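Local coordinates for ribosomal protein S2-related protein (Deinococcus radiodurans, PDB 2JH3) that carries a [4Fe-4S] cluster and probably acts as a sirohydrochlorin ferrochelatase-like enzyme, at residues L321-L330 against W355-L366; A20-R31 against V44-E52. All blocks are in the same frame, centred on the assembly; numbering follows the deposited sequence.

Contact 1 of 2, residues L321-L330 against W355-L366; sequences LQTVVTPEGL and WRAVLSPADLRL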
loop_
_atom_site.group_PDB
_atom_site.type_symbol
_atom_site.label_atom_id
_atom_site.label_comp_id
_atom_site.label_asym_id
_atom_site.label_seq_id
_atom_site.Cartn_x
_atom_site.Cartn_y
_atom_site.Cartn_z
ATOM N N LEU A 321 15.135 -0.650 -18.928
ATOM C CA LEU A 321 13.679 -0.501 -18.925
ATOM C C LEU A 321 12.994 -1.223 -20.088
ATOM O O LEU A 321 13.553 -1.276 -21.150
ATOM C CB LEU A 321 13.339 0.981 -18.944
ATOM C CG LEU A 321 13.891 1.777 -17.752
ATOM C CD1 LEU A 321 13.668 3.239 -17.978
ATOM C CD2 LEU A 321 13.273 1.288 -16.445
ATOM N N GLN A 322 11.769 -1.722 -19.891
ATOM C CA GLN A 322 10.977 -2.281 -20.987
ATOM C C GLN A 322 10.318 -1.102 -21.719
ATOM O O GLN A 322 9.653 -0.294 -21.116
ATOM C CB GLN A 322 9.950 -3.287 -20.476
ATOM C CG GLN A 322 9.010 -3.763 -21.550
ATOM C CD GLN A 322 7.998 -4.775 -21.076
ATOM O OE1 GLN A 322 8.017 -5.223 -19.908
ATOM N NE2 GLN A 322 7.134 -5.188 -21.996
ATOM N N THR A 323 10.546 -0.984 -23.009
ATOM C CA THR A 323 10.003 0.117 -23.824
ATOM C C THR A 323 8.743 -0.275 -24.480
ATOM O O THR A 323 8.687 -1.353 -25.137
ATOM C CB THR A 323 10.998 0.506 -24.958
ATOM O OG1 THR A 323 12.167 1.000 -24.365
ATOM C CG2 THR A 323 10.464 1.650 -25.860
ATOM N N VAL A 324 7.744 0.603 -24.422
ATOM C CA VAL A 324 6.556 0.489 -25.239
ATOM C C VAL A 324 6.340 1.740 -25.992
ATOM O O VAL A 324 6.862 2.834 -25.609
ATOM C CB VAL A 324 5.310 0.251 -24.395
ATOM C CG1 VAL A 324 5.306 -1.188 -23.824
ATOM C CG2 VAL A 324 5.163 1.271 -23.298
ATOM N N VAL A 325 5.531 1.643 -27.045
ATOM C CA VAL A 325 5.437 2.774 -27.961
ATOM C C VAL A 325 3.993 3.086 -28.319
ATOM O O VAL A 325 3.759 3.835 -29.252
ATOM C CB VAL A 325 6.323 2.526 -29.240
ATOM C CG1 VAL A 325 7.789 2.406 -28.883
ATOM C CG2 VAL A 325 5.806 1.306 -30.017
ATOM N N THR A 326 3.020 2.438 -27.655
ATOM C CA THR A 326 1.589 2.641 -27.922
ATOM C C THR A 326 0.898 2.971 -26.574
ATOM O O THR A 326 1.378 2.602 -25.499
ATOM C CB THR A 326 0.877 1.368 -28.489
ATOM O OG1 THR A 326 1.027 0.327 -27.543
ATOM C CG2 THR A 326 1.521 0.894 -29.757
ATOM N N PRO A 327 -0.163 3.751 -26.605
ATOM C CA PRO A 327 -0.989 3.985 -25.372
ATOM C C PRO A 327 -1.481 2.730 -24.724
ATOM O O PRO A 327 -1.508 2.561 -23.492
ATOM C CB PRO A 327 -2.164 4.799 -25.921
ATOM C CG PRO A 327 -1.637 5.431 -27.124
ATOM C CD PRO A 327 -0.623 4.594 -27.722
ATOM N N GLU A 328 -1.830 1.757 -25.559
ATOM C CA GLU A 328 -2.370 0.507 -25.055
ATOM C C GLU A 328 -1.304 -0.351 -24.376
ATOM O O GLU A 328 -1.598 -1.077 -23.383
ATOM C CB GLU A 328 -3.044 -0.292 -26.203
ATOM C CG GLU A 328 -4.310 0.322 -26.831
ATOM C CD GLU A 328 -4.064 1.398 -27.940
ATOM O OE1 GLU A 328 -2.901 1.754 -28.200
ATOM O OE2 GLU A 328 -5.050 1.850 -28.596
ATOM N N GLY A 329 -0.105 -0.357 -24.910
ATOM C CA GLY A 329 1.022 -0.996 -24.249
ATOM C C GLY A 329 1.366 -0.425 -22.877
ATOM O O GLY A 329 1.697 -1.160 -21.927
ATOM N N LEU A 330 1.409 0.898 -22.823
ATOM C CA LEU A 330 1.589 1.622 -21.557
ATOM C C LEU A 330 0.519 1.261 -20.540
ATOM O O LEU A 330 0.850 1.017 -19.379
ATOM C CB LEU A 330 1.537 3.108 -21.827
ATOM C CG LEU A 330 1.573 4.103 -20.655
ATOM C CD1 LEU A 330 2.749 3.799 -19.777
ATOM C CD2 LEU A 330 1.665 5.495 -21.152
ATOM N N TRP A 355 9.575 0.349 -16.673
ATOM C CA TRP A 355 9.036 0.591 -18.004
ATOM C C TRP A 355 9.372 1.979 -18.521
ATOM O O TRP A 355 9.708 2.888 -17.742
ATOM C CB TRP A 355 7.538 0.354 -17.985
ATOM C CG TRP A 355 6.823 1.312 -17.042
ATOM C CD1 TRP A 355 6.547 1.087 -15.760
ATOM C CD2 TRP A 355 6.317 2.634 -17.331
ATOM N NE1 TRP A 355 5.946 2.140 -15.210
ATOM C CE2 TRP A 355 5.817 3.138 -16.140
ATOM C CE3 TRP A 355 6.271 3.433 -18.476
ATOM C CZ2 TRP A 355 5.216 4.410 -16.047
ATOM C CZ3 TRP A 355 5.673 4.678 -18.395
ATOM C CH2 TRP A 355 5.190 5.168 -17.189
ATOM N N ARG A 356 9.326 2.172 -19.840
ATOM C CA ARG A 356 9.358 3.537 -20.440
ATOM C C ARG A 356 8.466 3.615 -21.687
ATOM O O ARG A 356 8.462 2.694 -22.496
ATOM C CB ARG A 356 10.781 4.013 -20.779
ATOM C CG ARG A 356 11.406 3.489 -22.010
ATOM C CD ARG A 356 12.867 3.706 -22.119
ATOM N NE ARG A 356 13.206 4.907 -22.903
ATOM C CZ ARG A 356 13.317 4.960 -24.226
ATOM N NH1 ARG A 356 13.653 6.096 -24.807
ATOM N NH2 ARG A 356 13.165 3.871 -24.963
ATOM N N ALA A 357 7.667 4.651 -21.817
ATOM C CA ALA A 357 6.832 4.756 -22.974
ATOM C C ALA A 357 7.365 5.840 -23.845
ATOM O O ALA A 357 7.611 6.957 -23.356
ATOM C CB ALA A 357 5.384 5.068 -22.607
ATOM N N VAL A 358 7.489 5.575 -25.148
ATOM C CA VAL A 358 7.855 6.636 -26.096
ATOM C C VAL A 358 6.695 6.866 -27.023
ATOM O O VAL A 358 6.317 5.979 -27.769
ATOM C CB VAL A 358 9.146 6.293 -26.828
ATOM C CG1 VAL A 358 9.453 7.318 -27.951
ATOM C CG2 VAL A 358 10.301 6.282 -25.877
ATOM N N LEU A 359 6.046 8.036 -26.905
ATOM C CA LEU A 359 4.803 8.361 -27.615
ATOM C C LEU A 359 4.945 9.588 -28.546
ATOM O O LEU A 359 5.635 10.526 -28.249
ATOM C CB LEU A 359 3.640 8.677 -26.631
ATOM C CG LEU A 359 3.256 7.570 -25.667
ATOM C CD1 LEU A 359 2.089 7.923 -24.786
ATOM C CD2 LEU A 359 2.992 6.214 -26.349
ATOM N N SER A 360 4.314 9.486 -29.711
ATOM C CA SER A 360 4.196 10.576 -30.600
ATOM C C SER A 360 3.252 11.605 -29.989
ATOM O O SER A 360 2.452 11.271 -29.098
ATOM C CB SER A 360 3.601 10.021 -31.887
ATOM O OG SER A 360 2.249 9.696 -31.684
ATOM N N PRO A 361 3.341 12.852 -30.440
ATOM C CA PRO A 361 2.353 13.780 -29.977
ATOM C C PRO A 361 0.900 13.405 -30.181
ATOM O O PRO A 361 0.044 13.789 -29.336
ATOM C CB PRO A 361 2.672 15.071 -30.802
ATOM C CG PRO A 361 4.115 14.990 -30.957
ATOM C CD PRO A 361 4.398 13.533 -31.227
ATOM N N ALA A 362 0.590 12.709 -31.271
ATOM C CA ALA A 362 -0.759 12.340 -31.545
ATOM C C ALA A 362 -1.235 11.322 -30.525
ATOM O O ALA A 362 -2.390 11.229 -30.304
ATOM C CB ALA A 362 -0.905 11.716 -32.976
ATOM N N ASP A 363 -0.329 10.529 -29.957
ATOM C CA ASP A 363 -0.696 9.453 -29.007
ATOM C C ASP A 363 -0.634 9.940 -27.547
ATOM O O ASP A 363 -0.995 9.209 -26.647
ATOM C CB ASP A 363 0.234 8.287 -29.173
ATOM C CG ASP A 363 -0.153 7.341 -30.337
ATOM O OD1 ASP A 363 -1.318 7.403 -30.807
ATOM O OD2 ASP A 363 0.733 6.542 -30.734
ATOM N N LEU A 364 -0.104 11.118 -27.275
ATOM C CA LEU A 364 0.097 11.553 -25.879
ATOM C C LEU A 364 -1.159 11.573 -25.046
ATOM O O LEU A 364 -1.167 11.097 -23.896
ATOM C CB LEU A 364 0.785 12.959 -25.812
ATOM C CG LEU A 364 1.264 13.485 -24.425
ATOM C CD1 LEU A 364 2.239 12.579 -23.787
ATOM C CD2 LEU A 364 1.912 14.911 -24.609
ATOM N N ARG A 365 -2.238 12.133 -25.600
ATOM C CA ARG A 365 -3.484 12.257 -24.888
ATOM C C ARG A 365 -4.056 10.897 -24.533
ATOM O O ARG A 365 -4.405 10.652 -23.370
ATOM C CB ARG A 365 -4.486 13.032 -25.707
ATOM C CG ARG A 365 -5.848 13.129 -25.041
ATOM C CD ARG A 365 -6.744 14.143 -25.672
ATOM N NE ARG A 365 -7.895 13.638 -26.433
ATOM C CZ ARG A 365 -7.904 13.131 -27.681
ATOM N NH1 ARG A 365 -6.786 12.895 -28.399
ATOM N NH2 ARG A 365 -9.075 12.813 -28.227
ATOM N N LEU A 366 -4.207 10.017 -25.534
ATOM C CA LEU A 366 -4.690 8.637 -25.205
ATOM C C LEU A 366 -3.791 7.934 -24.227
ATOM O O LEU A 366 -4.262 7.304 -23.356
ATOM C CB LEU A 366 -4.949 7.782 -26.461
ATOM C CG LEU A 366 -5.668 6.424 -26.232
ATOM C CD1 LEU A 366 -7.040 6.580 -25.631
ATOM C CD2 LEU A 366 -5.730 5.625 -27.577
HETATM O O HOH W 1 3.242 6.505 -30.084
#
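Gln322, Thr323 and Val324 pair in parallel register with Trp355, Arg356 and Ala357, and three backbone hydrogen bonds join the strands: Arg356 N to Gln322 O, Val324 N to Arg356 O at 2.9 Å, and Val358 N to Val324 O. Among the side chains, the polar link is Arg356 to Thr323. These two run side by side, and NH2 of Arg356 donates to Thr323 OG1 at 3.1 Å, with the hydroxyl oxygen at the edge of the guanidinium and only 5° out of its plane. A bend at chi3 (-96°) turns the guanidinium so that NH2 comes to the hydroxyl, and Val358 CG2 lies above one face, toward its rim.

On the sheet face of Trp355 and Ala357 the contacts are apolar. Leu330 reaches in from helix 327-333, its CD1 3.4 Å from Trp355 CZ3 and its CD2 4.0 Å from Ala357 CB. Beyond the strands, Pro327 packs on helix 361-371, its CB 3.9 Å from Leu366 CG and its CD in van der Waals contact with Asp363 CG.

One water joins the chain just beyond the two strands, donating to Val325 O and to Asp363 OD2 (2.6 Å) and accepting from Ser360 N. Thr326 and Ser360 each N-cap the helix that follows. The buried Arg356 is thus held at two nitrogens, NH2 by Thr323 and NE by a salt bridge to Glu307 of strand 305-310, while water and caps serve the polar groups where strands give way to helices.

Contact 2 of 2, residues A20-R31 against V44-E52; sequences ARATQQVAEALR and VLEGYWQQE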
loop_
_atom_site.group_PDB
_atom_site.type_symbol
_atom_site.label_atom_id
_atom_site.label_comp_id
_atom_site.label_asym_id
_atom_site.label_seq_id
_atom_site.Cartn_x
_atom_site.Cartn_y
_atom_site.Cartn_z
ATOM N N ALA A 20 -12.289 -6.622 -18.258
ATOM C CA ALA A 20 -11.962 -5.410 -19.006
ATOM C C ALA A 20 -11.252 -5.687 -20.319
ATOM O O ALA A 20 -11.312 -4.872 -21.236
ATOM C CB ALA A 20 -11.035 -4.489 -18.168
ATOM N N ARG A 21 -10.521 -6.803 -20.405
ATOM C CA ARG A 21 -9.820 -7.159 -21.672
ATOM C C ARG A 21 -10.724 -7.259 -22.912
ATOM O O ARG A 21 -10.316 -6.858 -23.972
ATOM C CB ARG A 21 -8.926 -8.416 -21.535
ATOM C CG ARG A 21 -7.480 -8.152 -21.933
ATOM N NE ARG A 21 -7.226 -11.151 -22.028
ATOM C CZ ARG A 21 -7.841 -11.774 -21.027
ATOM N NH1 ARG A 21 -7.150 -12.144 -19.956
ATOM N NH2 ARG A 21 -9.148 -12.026 -21.096
ATOM N N ALA A 22 -11.942 -7.761 -22.791
ATOM C CA ALA A 22 -12.886 -7.745 -23.913
ATOM C C ALA A 22 -13.178 -6.336 -24.450
ATOM O O ALA A 22 -13.191 -6.062 -25.674
ATOM C CB ALA A 22 -14.218 -8.410 -23.494
ATOM N N THR A 23 -13.493 -5.447 -23.535
ATOM C CA THR A 23 -13.745 -4.076 -23.907
ATOM C C THR A 23 -12.481 -3.442 -24.520
ATOM O O THR A 23 -12.592 -2.714 -25.525
ATOM C CB THR A 23 -14.196 -3.286 -22.685
ATOM O OG1 THR A 23 -15.338 -3.902 -22.115
ATOM C CG2 THR A 23 -14.526 -1.834 -22.993
ATOM N N GLN A 24 -11.313 -3.711 -23.919
ATOM C CA GLN A 24 -10.061 -3.163 -24.374
ATOM C C GLN A 24 -9.677 -3.679 -25.685
ATOM O O GLN A 24 -9.119 -2.913 -26.478
ATOM C CB GLN A 24 -8.899 -3.430 -23.435
ATOM C CG GLN A 24 -9.021 -2.776 -22.105
ATOM C CD GLN A 24 -7.986 -3.283 -21.100
ATOM O OE1 GLN A 24 -7.307 -4.283 -21.319
ATOM N NE2 GLN A 24 -7.845 -2.580 -20.032
ATOM N N GLN A 25 -10.020 -4.978 -25.956
ATOM C CA GLN A 25 -9.714 -5.636 -27.234
ATOM C C GLN A 25 -10.534 -4.968 -28.357
ATOM O O GLN A 25 -9.971 -4.660 -29.400
ATOM C CB GLN A 25 -9.921 -7.178 -27.124
ATOM C CG GLN A 25 -8.735 -8.048 -26.622
ATOM O OE1 GLN A 25 -9.732 -10.221 -26.716
ATOM N NE2 GLN A 25 -8.754 -9.863 -24.835
ATOM N N VAL A 26 -11.851 -4.758 -28.144
ATOM C CA VAL A 26 -12.673 -4.169 -29.155
ATOM C C VAL A 26 -12.228 -2.734 -29.414
ATOM O O VAL A 26 -12.112 -2.318 -30.577
ATOM C CB VAL A 26 -14.185 -4.191 -28.812
ATOM C CG1 VAL A 26 -14.982 -3.472 -29.920
ATOM C CG2 VAL A 26 -14.695 -5.564 -28.699
ATOM N N ALA A 27 -12.021 -1.965 -28.333
ATOM C CA ALA A 27 -11.635 -0.543 -28.451
ATOM C C ALA A 27 -10.376 -0.380 -29.262
ATOM O O ALA A 27 -10.302 0.404 -30.194
ATOM C CB ALA A 27 -11.460 0.078 -27.062
ATOM N N GLU A 28 -9.384 -1.173 -28.934
ATOM C CA GLU A 28 -8.132 -1.139 -29.648
ATOM C C GLU A 28 -8.305 -1.534 -31.135
ATOM O O GLU A 28 -7.728 -0.903 -31.995
ATOM C CB GLU A 28 -7.041 -1.967 -28.926
ATOM C CG GLU A 28 -5.663 -1.807 -29.681
ATOM C CD GLU A 28 -4.488 -2.566 -29.092
ATOM O OE1 GLU A 28 -3.379 -2.446 -29.679
ATOM O OE2 GLU A 28 -4.648 -3.260 -28.065
ATOM N N ALA A 29 -9.131 -2.544 -31.453
ATOM C CA ALA A 29 -9.333 -2.950 -32.845
ATOM C C ALA A 29 -9.947 -1.816 -33.705
ATOM O O ALA A 29 -9.573 -1.602 -34.856
ATOM C CB ALA A 29 -10.252 -4.173 -32.890
ATOM N N LEU A 30 -10.902 -1.114 -33.111
ATOM C CA LEU A 30 -11.633 -0.071 -33.737
ATOM C C LEU A 30 -10.772 1.192 -33.882
ATOM O O LEU A 30 -10.899 1.923 -34.883
ATOM C CB LEU A 30 -12.905 0.207 -32.926
ATOM C CG LEU A 30 -14.039 -0.800 -32.986
ATOM C CD1 LEU A 30 -15.263 -0.339 -32.193
ATOM C CD2 LEU A 30 -14.406 -1.039 -34.402
ATOM N N ARG A 31 -9.875 1.455 -32.943
ATOM C CA ARG A 31 -8.919 2.570 -33.144
ATOM C C ARG A 31 -7.960 2.318 -34.295
ATOM O O ARG A 31 -7.576 3.256 -34.976
ATOM C CB ARG A 31 -8.053 2.860 -31.902
ATOM C CG ARG A 31 -8.781 3.350 -30.736
ATOM C CD ARG A 31 -7.826 3.571 -29.575
ATOM N NE ARG A 31 -8.644 3.713 -28.384
ATOM C CZ ARG A 31 -8.575 2.928 -27.307
ATOM N NH1 ARG A 31 -7.658 1.948 -27.244
ATOM N NH2 ARG A 31 -9.431 3.086 -26.331
ATOM N N VAL A 44 -12.131 6.599 -29.826
ATOM C CA VAL A 44 -12.771 5.468 -29.132
ATOM C C VAL A 44 -12.230 5.449 -27.707
ATOM O O VAL A 44 -11.001 5.407 -27.464
ATOM C CB VAL A 44 -12.527 4.129 -29.846
ATOM C CG1 VAL A 44 -13.257 3.010 -29.176
ATOM C CG2 VAL A 44 -12.922 4.218 -31.326
ATOM N N LEU A 45 -13.139 5.595 -26.772
ATOM C CA LEU A 45 -12.796 5.642 -25.372
ATOM C C LEU A 45 -13.431 4.454 -24.626
ATOM O O LEU A 45 -14.353 3.760 -25.159
ATOM C CB LEU A 45 -13.252 6.982 -24.791
ATOM C CG LEU A 45 -12.537 8.223 -25.409
ATOM C CD1 LEU A 45 -13.005 9.459 -24.698
ATOM C CD2 LEU A 45 -11.009 8.225 -25.365
ATOM N N GLU A 46 -12.962 4.254 -23.393
ATOM C CA GLU A 46 -13.427 3.165 -22.539
ATOM C C GLU A 46 -13.972 3.690 -21.246
ATOM O O GLU A 46 -13.487 4.693 -20.691
ATOM C CB GLU A 46 -12.284 2.233 -22.205
ATOM C CG GLU A 46 -11.734 1.570 -23.397
ATOM C CD GLU A 46 -10.290 1.084 -23.182
ATOM O OE1 GLU A 46 -10.003 0.617 -22.068
ATOM O OE2 GLU A 46 -9.493 1.097 -24.126
ATOM N N GLY A 47 -14.990 3.020 -20.733
ATOM C CA GLY A 47 -15.396 3.231 -19.364
ATOM C C GLY A 47 -15.843 1.934 -18.695
ATOM O O GLY A 47 -16.229 0.963 -19.375
ATOM N N TYR A 48 -15.795 1.916 -17.364
ATOM C CA TYR A 48 -16.109 0.677 -16.631
ATOM C C TYR A 48 -16.969 0.965 -15.426
ATOM O O TYR A 48 -16.903 2.028 -14.842
ATOM C CB TYR A 48 -14.833 -0.078 -16.207
ATOM C CG TYR A 48 -13.998 -0.479 -17.352
ATOM C CD1 TYR A 48 -13.010 0.342 -17.791
ATOM C CD2 TYR A 48 -14.227 -1.684 -18.045
ATOM C CE1 TYR A 48 -12.247 0.026 -18.923
ATOM C CE2 TYR A 48 -13.506 -1.997 -19.187
ATOM C CZ TYR A 48 -12.491 -1.140 -19.608
ATOM O OH TYR A 48 -11.722 -1.473 -20.719
ATOM N N TRP A 49 -17.752 -0.013 -15.028
ATOM C CA TRP A 49 -18.513 0.093 -13.824
ATOM C C TRP A 49 -17.578 0.005 -12.588
ATOM O O TRP A 49 -17.681 0.829 -11.690
ATOM C CB TRP A 49 -19.595 -1.020 -13.801
ATOM C CG TRP A 49 -20.533 -0.979 -12.643
ATOM C CD1 TRP A 49 -20.667 -0.014 -11.709
ATOM C CD2 TRP A 49 -21.386 -2.046 -12.234
ATOM N NE1 TRP A 49 -21.586 -0.390 -10.746
ATOM C CE2 TRP A 49 -22.052 -1.633 -11.068
ATOM C CE3 TRP A 49 -21.662 -3.289 -12.765
ATOM C CZ2 TRP A 49 -23.000 -2.434 -10.419
ATOM C CZ3 TRP A 49 -22.601 -4.072 -12.134
ATOM C CH2 TRP A 49 -23.250 -3.645 -10.974
ATOM N N GLN A 50 -16.683 -0.982 -12.565
ATOM C CA GLN A 50 -15.942 -1.356 -11.370
ATOM C C GLN A 50 -14.451 -0.975 -11.401
ATOM O O GLN A 50 -13.667 -1.436 -10.544
ATOM C CB GLN A 50 -16.094 -2.860 -11.144
ATOM C CG GLN A 50 -17.474 -3.212 -10.829
ATOM C CD GLN A 50 -17.893 -2.637 -9.523
ATOM O OE1 GLN A 50 -17.194 -2.805 -8.519
ATOM N NE2 GLN A 50 -19.010 -1.919 -9.504
ATOM N N GLN A 51 -14.031 -0.157 -12.365
ATOM C CA GLN A 51 -12.657 0.345 -12.406
ATOM C C GLN A 51 -12.540 1.599 -13.209
ATOM O O GLN A 51 -13.512 2.007 -13.849
ATOM C CB GLN A 51 -11.667 -0.722 -12.930
ATOM C CG GLN A 51 -11.861 -1.102 -14.410
ATOM C CD GLN A 51 -10.997 -2.269 -14.795
ATOM O OE1 GLN A 51 -11.167 -3.386 -14.349
ATOM N NE2 GLN A 51 -10.049 -2.009 -15.658
ATOM N N GLU A 52 -11.387 2.269 -13.118
ATOM C CA GLU A 52 -11.133 3.476 -13.910
ATOM C C GLU A 52 -10.711 3.088 -15.341
ATOM O O GLU A 52 -9.986 2.096 -15.507
ATOM C CB GLU A 52 -10.051 4.323 -13.269
ATOM C CG GLU A 52 -10.443 4.912 -11.942
ATOM C CD GLU A 52 -9.456 6.006 -11.504
ATOM O OE1 GLU A 52 -8.186 5.826 -11.646
ATOM O OE2 GLU A 52 -9.982 7.063 -11.090
#
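Arg31 reaches from the helix to the strand with its chain extended from CG to NE, and it meets Val44 side-on. NE and NH2 both donate to Val44 O, each at 3.0 Å, from the same face of the carbonyl plane. NE is tilted 32° from that plane and NH2 stands higher above it, while the oxygen lies in the guanidinium plane. NH2 also forms a salt bridge with Glu46, 3.0 Å from OE2 on the anti side of the carboxylate; the two side chains cross at about a right angle, yet their flat ends are nearly coplanar (27°). Replacing Arg31 by an alanine would remove both donors to Val44 O and is likely to leave the Glu46 carboxylate without its close cationic mate and Glu328 without its salt bridge.

The other carboxylate oxygen of Glu46, OE1, accepts from Tyr48 OH at 3.0 Å, above the carboxylate plane. Gln24 crosses Tyr48 at about a right angle, with CG 3.3 Å from the phenol OH. Thr23 faces the tyrosine from the opposite direction, and Ala20 CB packs obliquely against the ring, 3.7 Å from CE2. Val44 CG1 lies against Ala27 CB. Helix segment 20-31 runs nearly antiparallel (170°) to strand segment 44-48, and with strand 5-10 they form a beta-alpha-beta crossover of the CbiX chelatase-like domain.

Both contacts belong to beta-alpha-beta units, but they join different parts of them. Contact 1 pairs the two strands of its unit and adds the start of the connecting helix, within the DR2241 stabilising range; contact 2 lays a connecting helix on an edge strand of a CbiX range. Contact 2 is buried near the middle of the chain and combines one arginine-carboxylate bridge and an arginine grip on a backbone carbonyl with small-residue packing, whereas contact 1 is more peripheral, partly exposed and relies on backbone pairing and hydrocarbon. Their centres are about 17 Å apart, yet they touch: Glu328 OE2 bridges to Arg31 NH1 at 2.9 Å, and Leu366 packs on the same arginine.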